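Local coordinates for kcn28 (PDB 6J31), which is of unassigned function but has the two-domain GT-B fold, related in its C-terminal domain to the erythromycin biosynthesis protein CIII-like family, at residues I25-A30 and R385-I390; P317-P322 and D351-A356. One frame throughout, in Å; residues are numbered along the deposited sequence.

Interaction 1 (I25-A30 and R385-I390); sequences IRELVA and RAADLI
Leu28 meets Ala387 and Ile390 across two helices, and the contact between them is apolar. The two branches of Leu28 divide the work. CD2 rests on the methyl of Ala387, with Leu28 CD2 3.8 Å from Ala387 CB. CD1 turns to the other residue, with Leu28 CD1 4.0 Å from Ile390 CD1. The Leu28 and Ile390 side chains cross at about a right angle and touch through their end methyls. The backbones are nearest at Ala387, where Leu28 CA and Ala387 CA are 6.3 Å apart. The helix segments run at 58° to each other, with axes 9.7 Å apart at closest approach.

Glu27 adds an aliphatic touch from its stem. With CG anti to the backbone N (chi1 172°), the stem extends toward helix 382-391, and Glu27 CG lies 3.9 Å from Ala387 CB. Arg31, just past the end of helix 22-30, forms salt bridges with Glu27 OE2 of that helix and Asp388 OD1 of the other, and so links them beside the apolar patch.

Leu28 also packs on Val35 of strand 34-39. Ile390 packs on Leu186 of strand 185-187. The C-terminal helix 382-391 is thus seated against the N-terminal domain.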
loop_
_atom_site.group_PDB
_atom_site.type_symbol
_atom_site.label_atom_id
_atom_site.label_comp_id
_atom_site.label_asym_id
_atom_site.label_seq_id
_atom_site.Cartn_x
_atom_site.Cartn_y
_atom_site.Cartn_z
ATOM N N ILE A 25 -13.344 -6.286 4.011
ATOM C CA ILE A 25 -14.197 -7.288 3.376
ATOM C C ILE A 25 -14.719 -8.273 4.409
ATOM O O ILE A 25 -15.894 -8.659 4.385
ATOM C CB ILE A 25 -13.439 -8.015 2.250
ATOM C CG1 ILE A 25 -12.838 -7.014 1.258
ATOM C CG2 ILE A 25 -14.374 -8.972 1.536
ATOM C CD1 ILE A 25 -13.874 -6.168 0.556
ATOM N N ARG A 26 -13.855 -8.690 5.336
ATOM C CA ARG A 26 -14.274 -9.590 6.403
ATOM C C ARG A 26 -15.396 -8.977 7.231
ATOM O O ARG A 26 -16.345 -9.672 7.615
ATOM C CB ARG A 26 -13.077 -9.928 7.287
ATOM C CG ARG A 26 -13.274 -11.150 8.150
ATOM C CD ARG A 26 -12.234 -11.215 9.256
ATOM N NE ARG A 26 -10.874 -11.160 8.728
ATOM C CZ ARG A 26 -10.291 -12.141 8.047
ATOM N NH1 ARG A 26 -10.950 -13.261 7.787
ATOM N NH2 ARG A 26 -9.048 -11.995 7.614
ATOM N N GLU A 27 -15.303 -7.676 7.520
ATOM C CA GLU A 27 -16.351 -7.006 8.283
ATOM C C GLU A 27 -17.663 -6.958 7.512
ATOM O O GLU A 27 -18.737 -7.157 8.092
ATOM C CB GLU A 27 -15.906 -5.593 8.664
ATOM C CG GLU A 27 -17.011 -4.747 9.295
ATOM C CD GLU A 27 -17.495 -5.287 10.634
ATOM O OE1 GLU A 27 -16.742 -6.039 11.293
ATOM O OE2 GLU A 27 -18.643 -4.973 11.016
ATOM N N LEU A 28 -17.603 -6.673 6.208
ATOM C CA LEU A 28 -18.824 -6.641 5.408
ATOM C C LEU A 28 -19.477 -8.014 5.351
ATOM O O LEU A 28 -20.707 -8.128 5.413
ATOM C CB LEU A 28 -18.510 -6.133 4.000
ATOM C CG LEU A 28 -18.050 -4.675 3.925
ATOM C CD1 LEU A 28 -17.521 -4.335 2.541
ATOM C CD2 LEU A 28 -19.189 -3.729 4.322
ATOM N N VAL A 29 -18.665 -9.070 5.265
ATOM C CA VAL A 29 -19.204 -10.426 5.304
ATOM C C VAL A 29 -19.832 -10.702 6.660
ATOM O O VAL A 29 -20.940 -11.246 6.750
ATOM C CB VAL A 29 -18.096 -11.445 4.979
ATOM C CG1 VAL A 29 -18.550 -12.853 5.321
ATOM C CG2 VAL A 29 -17.689 -11.342 3.519
ATOM N N ALA A 30 -19.147 -10.303 7.734
ATOM C CA ALA A 30 -19.657 -10.521 9.081
ATOM C C ALA A 30 -20.972 -9.795 9.326
ATOM O O ALA A 30 -21.746 -10.219 10.187
ATOM C CB ALA A 30 -18.618 -10.079 10.111
ATOM N N ARG A 385 -16.021 2.506 10.253
ATOM C CA ARG A 385 -16.493 3.660 9.495
ATOM C C ARG A 385 -16.551 3.350 8.002
ATOM O O ARG A 385 -17.500 3.748 7.318
ATOM C CB ARG A 385 -15.614 4.880 9.759
ATOM C CG ARG A 385 -16.184 6.146 9.139
ATOM C CD ARG A 385 -15.225 7.316 9.192
ATOM N NE ARG A 385 -15.821 8.491 8.565
ATOM C CZ ARG A 385 -15.177 9.631 8.339
ATOM N NH1 ARG A 385 -13.906 9.767 8.699
ATOM N NH2 ARG A 385 -15.806 10.641 7.753
ATOM N N ALA A 386 -15.549 2.631 7.485
ATOM C CA ALA A 386 -15.547 2.275 6.070
ATOM C C ALA A 386 -16.738 1.389 5.723
ATOM O O ALA A 386 -17.412 1.609 4.709
ATOM C CB ALA A 386 -14.237 1.582 5.707
ATOM N N ALA A 387 -17.027 0.398 6.569
ATOM C CA ALA A 387 -18.181 -0.459 6.328
ATOM C C ALA A 387 -19.483 0.333 6.403
ATOM O O ALA A 387 -20.395 0.119 5.596
ATOM C CB ALA A 387 -18.191 -1.616 7.325
ATOM N N ASP A 388 -19.589 1.260 7.362
ATOM C CA ASP A 388 -20.800 2.072 7.467
ATOM C C ASP A 388 -21.007 2.926 6.221
ATOM O O ASP A 388 -22.138 3.074 5.743
ATOM C CB ASP A 388 -20.747 2.953 8.713
ATOM C CG ASP A 388 -20.812 2.152 10.000
ATOM O OD1 ASP A 388 -21.116 0.938 9.942
ATOM O OD2 ASP A 388 -20.562 2.740 11.074
ATOM N N LEU A 389 -19.927 3.499 5.680
ATOM C CA LEU A 389 -20.052 4.319 4.479
ATOM C C LEU A 389 -20.482 3.487 3.275
ATOM O O LEU A 389 -21.270 3.951 2.442
ATOM C CB LEU A 389 -18.737 5.042 4.195
ATOM C CG LEU A 389 -18.429 6.191 5.152
ATOM C CD1 LEU A 389 -17.109 6.853 4.788
ATOM C CD2 LEU A 389 -19.572 7.196 5.138
ATOM N N ILE A 390 -19.971 2.261 3.164
ATOM C CA ILE A 390 -20.358 1.388 2.062
ATOM C C ILE A 390 -21.830 1.006 2.176
ATOM O O ILE A 390 -22.553 0.945 1.173
ATOM C CB ILE A 390 -19.448 0.147 2.027
ATOM C CG1 ILE A 390 -18.026 0.545 1.631
ATOM C CG2 ILE A 390 -19.992 -0.889 1.054
ATOM C CD1 ILE A 390 -16.963 -0.437 2.084
#

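Interaction 2 (P317-P322 and D351-A356); sequences PMVVAP and DRLRAA
Val319 reaches from strand 318-320 to Ala356 and Leu353 of helix 350-362. Its two methyls take one partner each. The closer half is at CG2, where Val319 CG2 is 4.0 Å from Ala356 CB. These are two single methyls in van der Waals contact. The backbones are nearest at the same pair, with Val319 CA 7.1 Å from Ala356 CA.

The looser half is at CG1. Val319 CG1 stands 4.4 Å from Leu353 CD2, which is a light contact. With CG1 anti to the backbone N (chi1 175°), CG1 faces Leu353 and CG2 faces Ala356. Ile343 touches both Val319 and Leu353, and Leu353 also packs on Val252 of helix 243-253. All three residues that meet across the contact are buried.

On the solvent side of the helix segment Asp351 and Arg352 are exposed, and Arg354 is partly so. One turn of the helix is spanned by a long salt bridge, with Arg354 NE 3.6 Å from Asp351 OD1. This pair lies well apart from the apolar contact.

The strand is held on both edges by backbone hydrogen bonds, to Phe299 and Thr301 on one neighbour and to Arg341 on the other. A helix packed by aliphatic side chains on an inner strand of a parallel sheet is characteristic of a Rossmann-like domain. Here it is the C-terminal half of the GT-B fold.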
loop_
_atom_site.group_PDB
_atom_site.type_symbol
_atom_site.label_atom_id
_atom_site.label_comp_id
_atom_site.label_asym_id
_atom_site.label_seq_id
_atom_site.Cartn_x
_atom_site.Cartn_y
_atom_site.Cartn_z
ATOM N N PRO A 317 10.010 4.246 15.860
ATOM C CA PRO A 317 10.583 5.220 14.926
ATOM C C PRO A 317 11.236 4.525 13.744
ATOM O O PRO A 317 11.654 3.368 13.825
ATOM C CB PRO A 317 11.615 5.969 15.776
ATOM C CG PRO A 317 11.962 5.027 16.862
ATOM C CD PRO A 317 10.728 4.218 17.145
ATOM N N MET A 318 11.314 5.246 12.626
ATOM C CA MET A 318 11.691 4.627 11.366
ATOM C C MET A 318 12.856 5.350 10.706
ATOM O O MET A 318 12.945 6.580 10.740
ATOM C CB MET A 318 10.489 4.575 10.411
ATOM C CG MET A 318 9.409 3.602 10.881
ATOM S SD MET A 318 7.858 3.688 9.971
ATOM C CE MET A 318 7.016 4.990 10.876
ATOM N N VAL A 319 13.754 4.566 10.119
ATOM C CA VAL A 319 14.747 5.056 9.172
ATOM C C VAL A 319 14.270 4.643 7.788
ATOM O O VAL A 319 14.117 3.448 7.509
ATOM C CB VAL A 319 16.147 4.495 9.475
ATOM C CG1 VAL A 319 17.127 4.915 8.394
ATOM C CG2 VAL A 319 16.624 4.961 10.843
ATOM N N VAL A 320 13.999 5.621 6.931
ATOM C CA VAL A 320 13.318 5.391 5.664
ATOM C C VAL A 320 14.319 5.531 4.527
ATOM O O VAL A 320 15.097 6.490 4.490
ATOM C CB VAL A 320 12.140 6.364 5.481
ATOM C CG1 VAL A 320 11.359 6.014 4.230
ATOM C CG2 VAL A 320 11.243 6.339 6.702
ATOM N N ALA A 321 14.292 4.574 3.594
ATOM C CA ALA A 321 15.158 4.561 2.416
ATOM C C ALA A 321 14.267 4.475 1.183
ATOM O O ALA A 321 14.097 3.393 0.601
ATOM C CB ALA A 321 16.154 3.404 2.459
ATOM N N PRO A 322 13.690 5.593 0.750
ATOM C CA PRO A 322 12.717 5.543 -0.345
ATOM C C PRO A 322 13.370 5.175 -1.667
ATOM O O PRO A 322 14.519 5.530 -1.945
ATOM C CB PRO A 322 12.159 6.969 -0.382
ATOM C CG PRO A 322 13.284 7.802 0.145
ATOM C CD PRO A 322 13.916 6.968 1.227
ATOM N N ASP A 351 28.660 4.986 10.005
ATOM C CA ASP A 351 28.371 5.937 11.077
ATOM C C ASP A 351 27.082 6.705 10.816
ATOM O O ASP A 351 26.322 6.976 11.751
ATOM C CB ASP A 351 29.540 6.895 11.312
ATOM C CG ASP A 351 30.487 6.394 12.389
ATOM O OD1 ASP A 351 30.214 5.317 12.965
ATOM O OD2 ASP A 351 31.485 7.088 12.682
ATOM N N ARG A 352 26.825 7.087 9.562
ATOM C CA ARG A 352 25.591 7.806 9.259
ATOM C C ARG A 352 24.368 6.958 9.595
ATOM O O ARG A 352 23.422 7.436 10.230
ATOM C CB ARG A 352 25.556 8.188 7.780
ATOM C CG ARG A 352 26.240 9.475 7.375
ATOM C CD ARG A 352 26.096 9.601 5.863
ATOM N NE ARG A 352 24.703 9.619 5.416
ATOM C CZ ARG A 352 24.330 9.459 4.149
ATOM N NH1 ARG A 352 23.040 9.471 3.827
ATOM N NH2 ARG A 352 25.240 9.293 3.198
ATOM N N LEU A 353 24.366 5.693 9.162
ATOM C CA LEU A 353 23.246 4.813 9.482
ATOM C C LEU A 353 23.142 4.588 10.986
ATOM O O LEU A 353 22.040 4.559 11.542
ATOM C CB LEU A 353 23.388 3.479 8.734
ATOM C CG LEU A 353 22.358 2.333 8.852
ATOM C CD1 LEU A 353 22.390 1.569 10.180
ATOM C CD2 LEU A 353 20.952 2.848 8.568
ATOM N N ARG A 354 24.282 4.423 11.659
ATOM C CA ARG A 354 24.266 4.188 13.100
ATOM C C ARG A 354 23.757 5.405 13.861
ATOM O O ARG A 354 23.038 5.262 14.857
ATOM C CB ARG A 354 25.657 3.786 13.587
ATOM C CG ARG A 354 25.707 3.408 15.060
ATOM C CD ARG A 354 27.123 3.460 15.594
ATOM N NE ARG A 354 27.709 4.784 15.427
ATOM C CZ ARG A 354 27.677 5.737 16.349
ATOM N NH1 ARG A 354 28.236 6.913 16.103
ATOM N NH2 ARG A 354 27.091 5.515 17.519
ATOM N N ALA A 355 24.127 6.609 13.415
ATOM C CA ALA A 355 23.700 7.820 14.108
ATOM C C ALA A 355 22.183 7.943 14.108
ATOM O O ALA A 355 21.570 8.239 15.140
ATOM C CB ALA A 355 24.340 9.048 13.460
ATOM N N ALA A 356 21.558 7.718 12.951
ATOM C CA ALA A 356 20.103 7.760 12.878
ATOM C C ALA A 356 19.475 6.722 13.798
ATOM O O ALA A 356 18.481 7.003 14.475
ATOM C CB ALA A 356 19.644 7.549 11.437
#

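From the N terminus, the chain first passes helix 22-30, which supplies one side of interaction 1. It then builds the N-terminal parallel sheet and enters the C-terminal domain. There interaction 2 joins 317-322 to 351-356, closing a short loop that holds helix 327-336 and strand 340-342. The chain finally returns to the N-terminal domain, where helix 382-391 closes the long loop of interaction 1. The short loop lies wholly within the long one, and the two do not cross. The centres of interaction 1 and interaction 2 are about 38 Å apart, on opposite sides of the chain's centre. Interaction 1 joins regions near the two ends of the chain; interaction 2 is internal to the C-terminal domain.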